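PDB 2EWR: uncharacterized protein from Thermotoga maritima, which is of unknown function but probably transfers nucleotidyl groups, as a member of the polymerase-beta-like nucleotidyltransferase superfamily related to aminoglycoside 2''-adenylyltransferases. Local coordinates for residues P16-V21 with D98-E103; V76-R81 with S90-L95; F44-V49 with I137-L142; K30-N35 with I68-S73. All blocks are in the same frame, centred on the assembly; numbering follows the deposited sequence. Where two conformers were deposited one is given.

In the fold
Contacts 1 and 2 lie on a mixed five-stranded sheet, ordered 36-39, 56-60, 100-110, 88-97, 76-84. Contact 1 packs helix 16-29 on strand 100-110, and contact 2 pairs hairpin strands 76-84 and 88-97; their centres are about 16 Å apart and they touch through Val-102 and Leu-95. Beside the sheet, contact 4 sets the loop before strand 36-39 against helix 62-71, its centre about 13 Å from that of contact 2. Contact 3 ties helix 40-46 to strand 135-140 of a two-stranded sheet; contacts 2 and 3 have centres about 23 Å apart, on opposite sides of the chain's centre. Along the chain contact 3 crosses contacts 1 and 4, tying the C-terminal part back to the sheet-bearing part.

Contact 1: residues P16-V21 with D98-E103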
loop_
_atom_site.group_PDB
_atom_site.type_symbol
_atom_site.label_atom_id
_atom_site.label_comp_id
_atom_site.label_asym_id
_atom_site.label_seq_id
_atom_site.Cartn_x
_atom_site.Cartn_y
_atom_site.Cartn_z
ATOM N N PRO A 16 7.717 -4.689 -16.490
ATOM C CA PRO A 16 8.312 -5.919 -15.999
ATOM C C PRO A 16 9.159 -5.771 -14.751
ATOM O O PRO A 16 9.142 -6.646 -13.881
ATOM C CB PRO A 16 9.196 -6.378 -17.161
ATOM C CG PRO A 16 8.739 -5.679 -18.295
ATOM C CD PRO A 16 7.977 -4.483 -17.920
ATOM N N GLU A 17 9.895 -4.674 -14.628
ATOM C CA GLU A 17 10.704 -4.506 -13.424
ATOM C C GLU A 17 9.867 -4.438 -12.148
ATOM O O GLU A 17 10.282 -4.918 -11.091
ATOM C CB GLU A 17 11.619 -3.279 -13.506
ATOM C CG GLU A 17 10.914 -1.973 -13.635
ATOM C CD GLU A 17 10.598 -1.576 -15.092
ATOM O OE1 GLU A 17 10.565 -2.454 -16.015
ATOM O OE2 GLU A 17 10.393 -0.353 -15.304
ATOM N N TYR A 18 8.659 -3.884 -12.242
ATOM C CA TYR A 18 7.745 -3.886 -11.099
ATOM C C TYR A 18 7.157 -5.250 -10.827
ATOM O O TYR A 18 6.964 -5.643 -9.662
ATOM C CB TYR A 18 6.651 -2.844 -11.264
ATOM C CG TYR A 18 7.185 -1.485 -10.952
ATOM C CD1 TYR A 18 7.864 -0.760 -11.894
ATOM C CD2 TYR A 18 7.109 -0.996 -9.658
ATOM C CE1 TYR A 18 8.451 0.491 -11.561
ATOM C CE2 TYR A 18 7.643 0.208 -9.329
ATOM C CZ TYR A 18 8.296 0.944 -10.259
ATOM O OH TYR A 18 8.842 2.156 -9.887
ATOM N N LEU A 19 6.844 -5.997 -11.877
ATOM C CA LEU A 19 6.351 -7.352 -11.702
ATOM C C LEU A 19 7.410 -8.221 -11.006
ATOM O O LEU A 19 7.104 -9.033 -10.121
ATOM C CB LEU A 19 5.998 -7.977 -13.041
ATOM C CG LEU A 19 5.396 -9.371 -12.981
ATOM C CD1 LEU A 19 4.055 -9.369 -12.200
ATOM C CD2 LEU A 19 5.187 -9.887 -14.361
ATOM N N ARG A 20 8.663 -8.059 -11.420
ATOM C CA ARG A 20 9.728 -8.832 -10.800
ATOM C C ARG A 20 9.936 -8.517 -9.309
ATOM O O ARG A 20 10.173 -9.405 -8.503
ATOM C CB ARG A 20 11.033 -8.696 -11.560
ATOM C CG ARG A 20 10.978 -9.279 -12.968
ATOM C CD ARG A 20 12.379 -9.339 -13.589
ATOM N NE ARG A 20 13.106 -8.069 -13.542
ATOM C CZ ARG A 20 13.131 -7.156 -14.506
ATOM N NH1 ARG A 20 12.441 -7.319 -15.638
ATOM N NH2 ARG A 20 13.858 -6.048 -14.332
ATOM N N VAL A 21 9.875 -7.238 -8.940
ATOM C CA VAL A 21 9.989 -6.893 -7.525
ATOM C C VAL A 21 8.742 -7.372 -6.752
ATOM O O VAL A 21 8.832 -7.893 -5.645
ATOM C CB VAL A 21 10.275 -5.411 -7.347
ATOM C CG1 VAL A 21 10.093 -4.949 -5.878
ATOM C CG2 VAL A 21 11.677 -5.091 -7.798
ATOM N N ASP A 98 16.136 -3.990 -6.040
ATOM C CA ASP A 98 16.479 -3.760 -7.434
ATOM C C ASP A 98 16.156 -2.336 -7.884
ATOM O O ASP A 98 15.600 -2.102 -8.943
ATOM C CB ASP A 98 15.863 -4.829 -8.293
ATOM C CG ASP A 98 16.384 -6.224 -7.911
ATOM O OD1 ASP A 98 17.643 -6.394 -7.744
ATOM O OD2 ASP A 98 15.543 -7.134 -7.732
ATOM N N GLY A 99 16.533 -1.376 -7.047
ATOM C CA GLY A 99 16.345 0.020 -7.387
ATOM C C GLY A 99 14.958 0.600 -7.242
ATOM O O GLY A 99 14.738 1.788 -7.544
ATOM N N ILE A 100 14.009 -0.238 -6.814
ATOM C CA ILE A 100 12.634 0.170 -6.596
ATOM C C ILE A 100 12.364 0.351 -5.107
ATOM O O ILE A 100 12.641 -0.538 -4.302
ATOM C CB ILE A 100 11.668 -0.824 -7.227
ATOM C CG1 ILE A 100 11.820 -0.749 -8.759
ATOM C CG2 ILE A 100 10.223 -0.529 -6.803
ATOM C CD1 ILE A 100 11.014 -1.813 -9.503
ATOM N N LYS A 101 11.853 1.520 -4.740
ATOM C CA LYS A 101 11.498 1.795 -3.379
ATOM C C LYS A 101 10.186 1.113 -2.975
ATOM O O LYS A 101 9.223 1.144 -3.730
ATOM C CB LYS A 101 11.363 3.283 -3.172
ATOM C CG LYS A 101 12.675 3.987 -3.222
ATOM C CD LYS A 101 12.462 5.472 -3.013
ATOM N N VAL A 102 10.188 0.480 -1.815
ATOM C CA VAL A 102 9.003 -0.157 -1.244
ATOM C C VAL A 102 8.740 0.538 0.100
ATOM O O VAL A 102 9.577 0.469 1.018
ATOM C CB VAL A 102 9.231 -1.633 -1.045
ATOM C CG1 VAL A 102 7.922 -2.315 -0.616
ATOM C CG2 VAL A 102 9.780 -2.279 -2.319
ATOM N N GLU A 103 7.613 1.218 0.175
ATOM C CA GLU A 103 7.234 1.956 1.384
ATOM C C GLU A 103 6.377 1.062 2.250
ATOM O O GLU A 103 5.313 0.594 1.800
ATOM C CB GLU A 103 6.484 3.230 1.012
ATOM C CG GLU A 103 7.196 4.082 -0.048
ATOM C CD GLU A 103 8.539 4.564 0.398
ATOM O OE1 GLU A 103 8.646 4.961 1.559
ATOM O OE2 GLU A 103 9.485 4.550 -0.409
#
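Glu-17 meets Ile-100 mainly through its backbone: the carbonyl oxygen O of Glu-17 lies 3.6 Å from CD1 of Ile-100, while its CG brushes the same methyl and the carboxylate leads away, as suits a charged residue at the margin of an apolar patch. Tyr-18 comes next and supplies a flat seat. CD1 of Ile-100 stands 3.8 Å from the centroid of the Tyr-18 ring and only 4° off the ring normal, a CH-pi contact almost exactly over the middle of one face. The second branch of the isoleucine reaches the rim, with CG2 of Ile-100 3.7 Å from CE2 of Tyr-18. The phenol end looks elsewhere, for its OH is hydrogen-bonded to the carbonyl of His-54, so the buried tyrosine can serve the apolar core with its face and a polar partner with its hydroxyl. An alanine in place of Tyr-18 is likely to leave the Ile-100 methyl without its seat and the His-54 carbonyl without this hydrogen bond. One turn on, Val-21 holds CG2 anti to its carbonyl carbon (chi1 167° for CG1), which brings that methyl to 3.8 Å from CD1 of Ile-100; CG2 of Val-21 also skirts CB of Asp-98, 4.2 Å away. The carboxylate of Asp-98 turns to a salt bridge with Lys-24, a later residue of the same helix. Helix segment 16-21 and strand segment 100-103 cross at -48°, their axes 10.3 Å apart at closest approach. Beta-branched Ile-100 and Val-21 fill this helix-on-sheet packing without polar demands, an arrangement consistent with a nucleotidyltransferase-like alpha/beta fold.

Contact 2: residues V76-R81 with S90-L95. With EDO (1,2-ethanediol), chain B.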
loop_
_atom_site.group_PDB
_atom_site.type_symbol
_atom_site.label_atom_id
_atom_site.label_comp_id
_atom_site.label_asym_id
_atom_site.label_seq_id
_atom_site.Cartn_x
_atom_site.Cartn_y
_atom_site.Cartn_z
ATOM N N VAL A 76 16.630 -3.097 3.565
ATOM C CA VAL A 76 16.120 -1.957 4.339
ATOM C C VAL A 76 16.945 -0.708 4.103
ATOM O O VAL A 76 18.176 -0.717 4.307
ATOM C CB VAL A 76 16.119 -2.262 5.846
ATOM C CG1 VAL A 76 15.773 -1.059 6.636
ATOM C CG2 VAL A 76 15.171 -3.403 6.122
ATOM N N SER A 77 16.277 0.352 3.662
ATOM C CA SER A 77 16.837 1.669 3.534
ATOM C C SER A 77 16.429 2.634 4.645
ATOM O O SER A 77 17.142 3.596 4.929
ATOM C CB SER A 77 16.471 2.240 2.171
ATOM O OG SER A 77 15.067 2.268 2.019
ATOM N N LYS A 78 15.278 2.373 5.256
ATOM C CA LYS A 78 14.827 3.096 6.438
ATOM C C LYS A 78 14.188 2.087 7.395
ATOM O O LYS A 78 13.195 1.409 7.042
ATOM C CB LYS A 78 13.813 4.207 6.088
ATOM C CG LYS A 78 13.325 4.963 7.343
ATOM C CD LYS A 78 12.099 5.847 7.072
ATOM C CE LYS A 78 11.629 6.558 8.303
ATOM N NZ LYS A 78 11.313 5.689 9.476
ATOM N N LYS A 79 14.746 1.958 8.595
ATOM C CA LYS A 79 14.169 1.037 9.564
ATOM C C LYS A 79 12.803 1.575 9.957
ATOM O O LYS A 79 12.564 2.770 9.999
ATOM C CB LYS A 79 15.052 0.905 10.794
ATOM C CG LYS A 79 16.362 0.252 10.477
ATOM C CD LYS A 79 17.259 0.073 11.652
ATOM C CE LYS A 79 18.547 -0.606 11.221
ATOM N NZ LYS A 79 19.581 -0.635 12.328
ATOM N N VAL A 80 11.895 0.652 10.242
ATOM C CA VAL A 80 10.557 1.017 10.661
ATOM C C VAL A 80 10.579 1.746 11.988
ATOM O O VAL A 80 11.177 1.300 12.983
ATOM C CB VAL A 80 9.640 -0.229 10.755
ATOM C CG1 VAL A 80 8.281 0.167 11.276
ATOM C CG2 VAL A 80 9.517 -0.834 9.367
ATOM N N ARG A 81 9.891 2.870 12.020
ATOM C CA ARG A 81 9.692 3.620 13.241
ATOM C C ARG A 81 8.408 4.414 13.156
ATOM O O ARG A 81 8.020 4.817 12.088
ATOM C CB ARG A 81 10.863 4.601 13.397
ATOM C CG ARG A 81 10.865 5.497 14.558
ATOM C CD ARG A 81 12.100 6.385 14.486
ATOM N NE ARG A 81 13.304 5.599 14.699
ATOM C CZ ARG A 81 14.023 5.568 15.827
ATOM N NH1 ARG A 81 13.695 6.306 16.890
ATOM N NH2 ARG A 81 15.100 4.800 15.873
ATOM N N SER A 90 2.067 6.591 11.051
ATOM C CA SER A 90 2.212 5.159 10.838
ATOM C C SER A 90 3.542 4.695 11.393
ATOM O O SER A 90 4.409 5.515 11.734
ATOM C CB SER A 90 2.175 4.794 9.343
ATOM O OG SER A 90 3.375 5.199 8.683
ATOM N N HIS A 91 3.706 3.385 11.456
ATOM C CA HIS A 91 5.014 2.783 11.646
ATOM C C HIS A 91 5.596 2.584 10.254
ATOM O O HIS A 91 5.154 1.698 9.517
ATOM C CB HIS A 91 4.872 1.469 12.397
ATOM C CG HIS A 91 4.294 1.675 13.748
ATOM N ND1 HIS A 91 5.067 1.668 14.887
ATOM C CD2 HIS A 91 3.027 1.922 14.146
ATOM C CE1 HIS A 91 4.302 1.933 15.930
ATOM N NE2 HIS A 91 3.062 2.090 15.515
ATOM N N PHE A 92 6.572 3.421 9.947
ATOM C CA PHE A 92 6.997 3.683 8.571
ATOM C C PHE A 92 8.453 3.241 8.374
ATOM O O PHE A 92 9.340 3.706 9.094
ATOM C CB PHE A 92 6.868 5.169 8.277
ATOM C CG PHE A 92 7.491 5.602 6.980
ATOM C CD1 PHE A 92 7.327 4.876 5.838
ATOM C CD2 PHE A 92 8.284 6.745 6.944
ATOM C CE1 PHE A 92 7.898 5.288 4.649
ATOM C CE2 PHE A 92 8.882 7.138 5.772
ATOM C CZ PHE A 92 8.675 6.411 4.625
ATOM N N GLY A 93 8.685 2.370 7.396
ATOM C CA GLY A 93 10.031 2.016 6.972
ATOM C C GLY A 93 10.071 1.908 5.475
ATOM O O GLY A 93 9.053 2.093 4.794
ATOM N N GLU A 94 11.253 1.655 4.952
ATOM C CA GLU A 94 11.446 1.602 3.503
ATOM C C GLU A 94 12.440 0.531 3.149
ATOM O O GLU A 94 13.435 0.315 3.870
ATOM C CB GLU A 94 11.929 2.950 2.989
ATOM C CG GLU A 94 11.949 3.064 1.492
ATOM C CD GLU A 94 12.593 4.364 1.054
ATOM O OE1 GLU A 94 13.834 4.472 1.078
ATOM O OE2 GLU A 94 11.838 5.263 0.681
ATOM N N LEU A 95 12.136 -0.158 2.054
ATOM C CA LEU A 95 13.038 -1.057 1.370
ATOM C C LEU A 95 13.423 -0.490 0.020
ATOM O O LEU A 95 12.706 0.322 -0.580
ATOM C CB LEU A 95 12.416 -2.446 1.163
ATOM C CG LEU A 95 11.547 -3.015 2.252
ATOM C CD1 LEU A 95 10.858 -4.309 1.797
ATOM C CD2 LEU A 95 12.408 -3.255 3.480
HETATM C C1 EDO B . 3.798 8.921 7.901
HETATM O O1 EDO B . 4.060 7.889 8.849
HETATM C C2 EDO B . 5.084 9.708 7.628
HETATM O O2 EDO B . 5.533 10.410 8.792
#
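The Phe-92 ring meets the aliphatic end of Lys-78 obliquely, CE of Lys-78 lying 3.6 Å from CD2 of Phe-92, and C2 of a 1,2-ethanediol hydrogen-bonded to OG of Ser-90 also approaches the ring at a slant. The His-91 ring meets Phe-82 edge-to-face, and its ND1 is hydrogen-bonded to the Tyr-66 hydroxyl. With CG anti to its backbone N (chi1 179°) and the next two torsions extended, Lys-78 runs alongside its partner strand; a bend at the last torsion drops NZ of Lys-78 to 2.8 Å from O of Phe-92. NZ also reaches O of Lys-79. A methionine in place of Lys-78 would probably leave the carbonyls of Phe-92 and Lys-79 without the ammonium donor. NZ of Lys-78 and N of Arg-81 approach O of Phe-92 from opposite faces of its plane, and N of Phe-92 returns a bond to O of Arg-81. At the other end Ser-77 and Lys-78 both give N-H groups to O of Glu-94, a classic beta bulge, and the register slips again before Arg-81. In one of two conformers of Glu-94, OE1 also takes a tentative bond from OG of Ser-77. Gly-93 suits its place because a beta carbon would collide with CG2 of Val-80. Where regular pairing slips, O of Phe-92 and O of Glu-94 each accept two donors, probably keeping these two oxygens satisfied.

Contact 3: residues F44-V49 with I137-L142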
loop_
_atom_site.group_PDB
_atom_site.type_symbol
_atom_site.label_atom_id
_atom_site.label_comp_id
_atom_site.label_asym_id
_atom_site.label_seq_id
_atom_site.Cartn_x
_atom_site.Cartn_y
_atom_site.Cartn_z
ATOM N N PHE A 44 -3.682 0.100 -7.905
ATOM C CA PHE A 44 -4.564 0.610 -8.947
ATOM C C PHE A 44 -4.286 -0.106 -10.266
ATOM O O PHE A 44 -5.178 -0.623 -10.932
ATOM C CB PHE A 44 -4.352 2.125 -9.149
ATOM C CG PHE A 44 -4.557 2.976 -7.900
ATOM C CD1 PHE A 44 -5.293 2.540 -6.837
ATOM C CD2 PHE A 44 -3.991 4.240 -7.824
ATOM C CE1 PHE A 44 -5.512 3.325 -5.750
ATOM C CE2 PHE A 44 -4.178 5.046 -6.705
ATOM C CZ PHE A 44 -4.955 4.582 -5.665
ATOM N N ALA A 45 -3.013 -0.161 -10.631
ATOM C CA ALA A 45 -2.582 -0.824 -11.869
ATOM C C ALA A 45 -2.949 -2.307 -11.901
ATOM O O ALA A 45 -3.492 -2.774 -12.908
ATOM C CB ALA A 45 -1.117 -0.661 -12.063
ATOM N N LEU A 46 -2.705 -3.026 -10.806
ATOM C CA LEU A 46 -3.110 -4.431 -10.720
ATOM C C LEU A 46 -4.598 -4.636 -10.918
ATOM O O LEU A 46 -5.037 -5.686 -11.418
ATOM C CB LEU A 46 -2.671 -5.038 -9.389
ATOM C CG LEU A 46 -1.163 -5.242 -9.225
ATOM C CD1 LEU A 46 -0.868 -5.605 -7.809
ATOM C CD2 LEU A 46 -0.679 -6.364 -10.166
ATOM N N GLN A 47 -5.398 -3.649 -10.528
ATOM C CA GLN A 47 -6.835 -3.727 -10.630
ATOM C C GLN A 47 -7.386 -3.148 -11.920
ATOM O O GLN A 47 -8.614 -3.090 -12.097
ATOM C CB GLN A 47 -7.439 -3.039 -9.403
ATOM C CG GLN A 47 -7.098 -3.750 -8.122
ATOM C CD GLN A 47 -7.851 -3.200 -6.935
ATOM O OE1 GLN A 47 -9.037 -3.465 -6.795
ATOM N NE2 GLN A 47 -7.173 -2.418 -6.094
ATOM N N GLY A 48 -6.482 -2.768 -12.825
ATOM C CA GLY A 48 -6.872 -2.344 -14.161
ATOM C C GLY A 48 -6.851 -0.865 -14.467
ATOM O O GLY A 48 -7.162 -0.475 -15.579
ATOM N N VAL A 49 -6.488 -0.037 -13.503
ATOM C CA VAL A 49 -6.449 1.401 -13.733
ATOM C C VAL A 49 -5.123 1.733 -14.414
ATOM O O VAL A 49 -4.083 1.474 -13.844
ATOM C CB VAL A 49 -6.569 2.217 -12.410
ATOM C CG1 VAL A 49 -6.799 3.692 -12.733
ATOM C CG2 VAL A 49 -7.666 1.680 -11.516
ATOM N N ILE A 137 -2.396 -11.596 -5.078
ATOM C CA ILE A 137 -1.910 -10.374 -4.421
ATOM C C ILE A 137 -3.030 -9.659 -3.677
ATOM O O ILE A 137 -4.076 -9.359 -4.282
ATOM C CB ILE A 137 -1.308 -9.419 -5.475
ATOM C CG1 ILE A 137 -0.195 -10.104 -6.301
ATOM C CG2 ILE A 137 -0.830 -8.124 -4.842
ATOM C CD1 ILE A 137 0.990 -10.569 -5.485
ATOM N N PRO A 138 -2.823 -9.346 -2.395
ATOM C CA PRO A 138 -3.805 -8.544 -1.676
ATOM C C PRO A 138 -3.668 -7.087 -2.079
ATOM O O PRO A 138 -2.552 -6.525 -2.060
ATOM C CB PRO A 138 -3.458 -8.797 -0.215
ATOM C CG PRO A 138 -1.971 -9.037 -0.255
ATOM C CD PRO A 138 -1.669 -9.701 -1.534
ATOM N N VAL A 139 -4.800 -6.487 -2.461
ATOM C CA VAL A 139 -4.852 -5.089 -2.855
ATOM C C VAL A 139 -6.010 -4.400 -2.137
ATOM O O VAL A 139 -6.922 -5.023 -1.601
ATOM C CB VAL A 139 -5.030 -4.937 -4.375
ATOM C CG1 VAL A 139 -3.852 -5.572 -5.114
ATOM C CG2 VAL A 139 -6.381 -5.588 -4.846
ATOM N N LEU A 140 -5.922 -3.077 -2.075
ATOM C CA LEU A 140 -6.905 -2.333 -1.306
ATOM C C LEU A 140 -8.064 -1.892 -2.185
ATOM O O LEU A 140 -7.885 -1.471 -3.324
ATOM C CB LEU A 140 -6.211 -1.134 -0.662
ATOM C CG LEU A 140 -6.955 -0.350 0.405
ATOM C CD1 LEU A 140 -7.404 -1.215 1.553
ATOM C CD2 LEU A 140 -6.029 0.756 0.915
ATOM N N SER A 141 -9.259 -1.963 -1.625
ATOM C CA SER A 141 -10.462 -1.472 -2.283
ATOM C C SER A 141 -10.243 -0.102 -2.950
ATOM O O SER A 141 -9.831 0.878 -2.309
ATOM C CB SER A 141 -11.571 -1.361 -1.233
ATOM O OG SER A 141 -12.665 -0.625 -1.728
ATOM N N LEU A 142 -10.604 -0.007 -4.234
ATOM C CA LEU A 142 -10.474 1.264 -4.935
ATOM C C LEU A 142 -11.413 2.322 -4.373
ATOM O O LEU A 142 -11.032 3.494 -4.290
ATOM C CB LEU A 142 -10.739 1.074 -6.420
ATOM C CG LEU A 142 -9.737 0.180 -7.148
ATOM C CD1 LEU A 142 -10.152 0.080 -8.635
ATOM C CD2 LEU A 142 -8.372 0.757 -7.064
HETATM O O HOH W 1 -11.201 -2.576 -5.483
#
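Leu-142 touches Phe-44 and Val-49 with separate methyls. Its CD2 lies 3.6 Å from CD1 of Phe-44, approaching the ring obliquely, while its CD1 meets CG2 of Val-49 tip to tip at 4.1 Å. Along the strand, CD1 of Leu-46 touches both CG2 of Ile-137, at 3.9 Å, and CG1 of Val-139. Branching suits Leu-142 and Val-139, since each gives its two methyls to different neighbours: CG2 of Val-139 meets the amide carbon CD of Gln-47 at 3.5 Å. The direct hydrogen bond runs from NE2 of Gln-47 to O of Leu-140, 3.0 Å long with an angle of 157° at the hydrogen. The acceptor lies near the amide plane, whereas the donor stands above the carbonyl plane. CG of Gln-47 is anti to the carbonyl carbon (chi1 -64°) and the chain is extended beyond it, which carries the amide across to the strand end. NE2 also bonds to Ser-43 OG. A water donates to OE1 of Gln-47, 2.7 Å away, and accepts from N of Leu-142. Helix 40-46 ends in a Schellman motif with Gly-48 at C-prime, where positive phi suits glycine. With both ends of its amide engaged, Gln-47 is held against rotation; it reaches O of Leu-140 directly and N of Leu-142 through a water, where strand 135-140 gives way to helix 142-152 at the N-cap Ser-141.

Contact 4: residues K30-N35 with I68-S73; sequences KNEKVN and IERIFS. With EDO (1,2-ethanediol), chain E.
Glu-32 places CG anti to its carbonyl carbon (chi1 -62°), which puts CG of Glu-32 3.9 Å from CD1 of Ile-71; the bend at chi2 turns the carboxylate toward the side of Arg-70. Val-34 keeps CG1 anti to the backbone N, which sends its two methyls to different partners. The contact lies at the surface of what is probably a nucleotidyltransferase-like alpha/beta fold: the loop leading into strand 36-39 packs against the last turn of helix 62-71, with Lys-33 at the centre of an inverse gamma turn. CG1 of Val-34 lies 4.0 Å from CG1 of Ile-68, the side chains crossing at about a right angle, while CG2 of Val-34 comes 4.1 Å from CD1 of Ile-71. Valine and isoleucine suit this seam, having no polar groups to satisfy; Ile-68 continues inward to Ile-58 of the sheet, and Ile-71 reaches Leu-29 of helix 16-29. Toward solvent the contact turns polar. Glu-32 and Arg-70 carry opposite charges but stay beyond salt-bridge range, their planes 69° apart, and Arg-70 has its salt bridge with Glu-67. Water spans the gap instead, which fits long, flexible charged residues at a surface and leaves the attraction between them probably modest. One water donates to OE1 of Glu-32 at 2.5 Å and takes a weak bond from NH2 of Arg-70; the second donates to OE2 of Glu-32 at 3.2 Å and weakly accepts from NH1 of Arg-70.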
loop_
_atom_site.group_PDB
_atom_site.type_symbol
_atom_site.label_atom_id
_atom_site.label_comp_id
_atom_site.label_asym_id
_atom_site.label_seq_id
_atom_site.Cartn_x
_atom_site.Cartn_y
_atom_site.Cartn_z
ATOM N N LYS A 30 4.260 -14.703 1.180
ATOM C CA LYS A 30 3.110 -15.562 0.854
ATOM C C LYS A 30 2.859 -16.676 1.878
ATOM O O LYS A 30 1.745 -17.165 1.947
ATOM C CB LYS A 30 3.243 -16.109 -0.564
ATOM C CG LYS A 30 4.361 -17.094 -0.717
ATOM C CD LYS A 30 4.621 -17.418 -2.145
ATOM C CE LYS A 30 5.801 -18.357 -2.282
ATOM N NZ LYS A 30 6.161 -18.671 -3.731
ATOM N N ASN A 31 3.893 -17.130 2.588
ATOM C CA ASN A 31 3.709 -18.148 3.627
ATOM C C ASN A 31 4.069 -17.656 5.040
ATOM O O ASN A 31 4.330 -18.442 5.960
ATOM C CB ASN A 31 4.462 -19.400 3.250
ATOM C CG ASN A 31 3.803 -20.135 2.138
ATOM O OD1 ASN A 31 2.631 -20.483 2.249
ATOM N ND2 ASN A 31 4.537 -20.365 1.031
ATOM N N GLU A 32 4.062 -16.336 5.206
ATOM C CA GLU A 32 4.270 -15.704 6.501
ATOM C C GLU A 32 2.953 -15.104 7.019
ATOM O O GLU A 32 2.091 -14.675 6.243
ATOM C CB GLU A 32 5.338 -14.601 6.403
ATOM C CG GLU A 32 6.716 -15.087 5.997
ATOM C CD GLU A 32 7.409 -15.921 7.063
ATOM O OE1 GLU A 32 7.140 -15.708 8.270
ATOM O OE2 GLU A 32 8.215 -16.805 6.690
ATOM N N LYS A 33 2.808 -15.166 8.354
ATOM C CA LYS A 33 1.611 -14.672 9.035
ATOM C C LYS A 33 1.694 -13.149 9.200
ATOM O O LYS A 33 2.017 -12.644 10.269
ATOM C CB LYS A 33 1.413 -15.386 10.386
ATOM C CG LYS A 33 0.033 -15.291 10.912
ATOM C CD LYS A 33 -0.201 -16.203 12.156
ATOM C CE LYS A 33 -1.684 -16.279 12.511
ATOM N N VAL A 34 1.528 -12.477 8.069
ATOM C CA VAL A 34 1.601 -10.999 7.956
ATOM C C VAL A 34 0.350 -10.499 7.243
ATOM O O VAL A 34 -0.044 -11.059 6.193
ATOM C CB VAL A 34 2.828 -10.568 7.143
ATOM C CG1 VAL A 34 2.828 -9.038 6.885
ATOM C CG2 VAL A 34 4.091 -10.941 7.862
ATOM N N ASN A 35 -0.291 -9.512 7.852
ATOM C CA ASN A 35 -1.497 -8.886 7.310
ATOM C C ASN A 35 -1.042 -7.721 6.472
ATOM O O ASN A 35 -0.641 -6.722 7.033
ATOM C CB ASN A 35 -2.348 -8.445 8.478
ATOM C CG ASN A 35 -3.474 -7.550 8.113
ATOM O OD1 ASN A 35 -3.961 -7.546 6.968
ATOM N ND2 ASN A 35 -3.891 -6.728 9.104
ATOM N N ILE A 68 7.798 -7.254 8.385
ATOM C CA ILE A 68 8.254 -7.060 7.025
ATOM C C ILE A 68 9.713 -6.576 6.966
ATOM O O ILE A 68 10.539 -7.078 6.160
ATOM C CB ILE A 68 7.302 -6.092 6.257
ATOM C CG1 ILE A 68 5.991 -6.796 6.000
ATOM C CG2 ILE A 68 7.918 -5.608 4.933
ATOM C CD1 ILE A 68 4.871 -5.904 5.452
ATOM N N GLU A 69 10.041 -5.647 7.853
ATOM C CA GLU A 69 11.434 -5.203 7.959
ATOM C C GLU A 69 12.393 -6.378 8.189
ATOM O O GLU A 69 13.410 -6.514 7.526
ATOM C CB GLU A 69 11.617 -4.179 9.076
ATOM C CG GLU A 69 13.092 -3.739 9.166
ATOM C CD GLU A 69 13.453 -2.873 10.354
ATOM O OE1 GLU A 69 12.599 -2.162 10.884
ATOM O OE2 GLU A 69 14.657 -2.914 10.747
ATOM N N ARG A 70 12.036 -7.255 9.106
ATOM C CA ARG A 70 12.860 -8.423 9.419
ATOM C C ARG A 70 12.977 -9.340 8.193
ATOM O O ARG A 70 14.075 -9.846 7.838
ATOM C CB ARG A 70 12.280 -9.172 10.616
ATOM C CG ARG A 70 13.088 -10.390 11.000
ATOM C CD ARG A 70 12.373 -11.252 12.028
ATOM N NE ARG A 70 11.117 -11.853 11.568
ATOM C CZ ARG A 70 11.010 -12.863 10.709
ATOM N NH1 ARG A 70 12.079 -13.408 10.162
ATOM N NH2 ARG A 70 9.811 -13.318 10.391
ATOM N N ILE A 71 11.830 -9.616 7.589
ATOM C CA ILE A 71 11.777 -10.549 6.448
ATOM C C ILE A 71 12.625 -10.071 5.281
ATOM O O ILE A 71 13.219 -10.900 4.563
ATOM C CB ILE A 71 10.305 -10.837 6.021
ATOM C CG1 ILE A 71 9.617 -11.629 7.156
ATOM C CG2 ILE A 71 10.248 -11.547 4.679
ATOM C CD1 ILE A 71 8.107 -11.604 7.075
ATOM N N PHE A 72 12.654 -8.745 5.083
ATOM C CA PHE A 72 13.393 -8.119 3.990
ATOM C C PHE A 72 14.614 -7.369 4.501
ATOM O O PHE A 72 14.993 -6.321 3.964
ATOM C CB PHE A 72 12.470 -7.168 3.237
ATOM C CG PHE A 72 11.370 -7.871 2.517
ATOM C CD1 PHE A 72 11.568 -8.361 1.254
ATOM C CD2 PHE A 72 10.126 -8.025 3.097
ATOM C CE1 PHE A 72 10.537 -9.044 0.593
ATOM C CE2 PHE A 72 9.103 -8.660 2.437
ATOM C CZ PHE A 72 9.296 -9.163 1.208
ATOM N N SER A 73 15.227 -7.914 5.550
ATOM C CA SER A 73 16.213 -7.152 6.284
ATOM C C SER A 73 17.372 -6.633 5.421
ATOM O O SER A 73 17.838 -5.497 5.662
ATOM C CB SER A 73 16.720 -7.929 7.499
ATOM O OG SER A 73 17.521 -9.022 7.113
HETATM C C1 EDO E . -1.108 -14.309 0.905
HETATM O O1 EDO E . -0.241 -15.437 0.710
HETATM C C2 EDO E . -1.295 -13.462 -0.349
HETATM O O2 EDO E . -2.659 -13.557 -0.816
HETATM O O HOH W 2 8.809 -16.305 9.978
HETATM O O HOH W 3 10.827 -15.908 8.307
#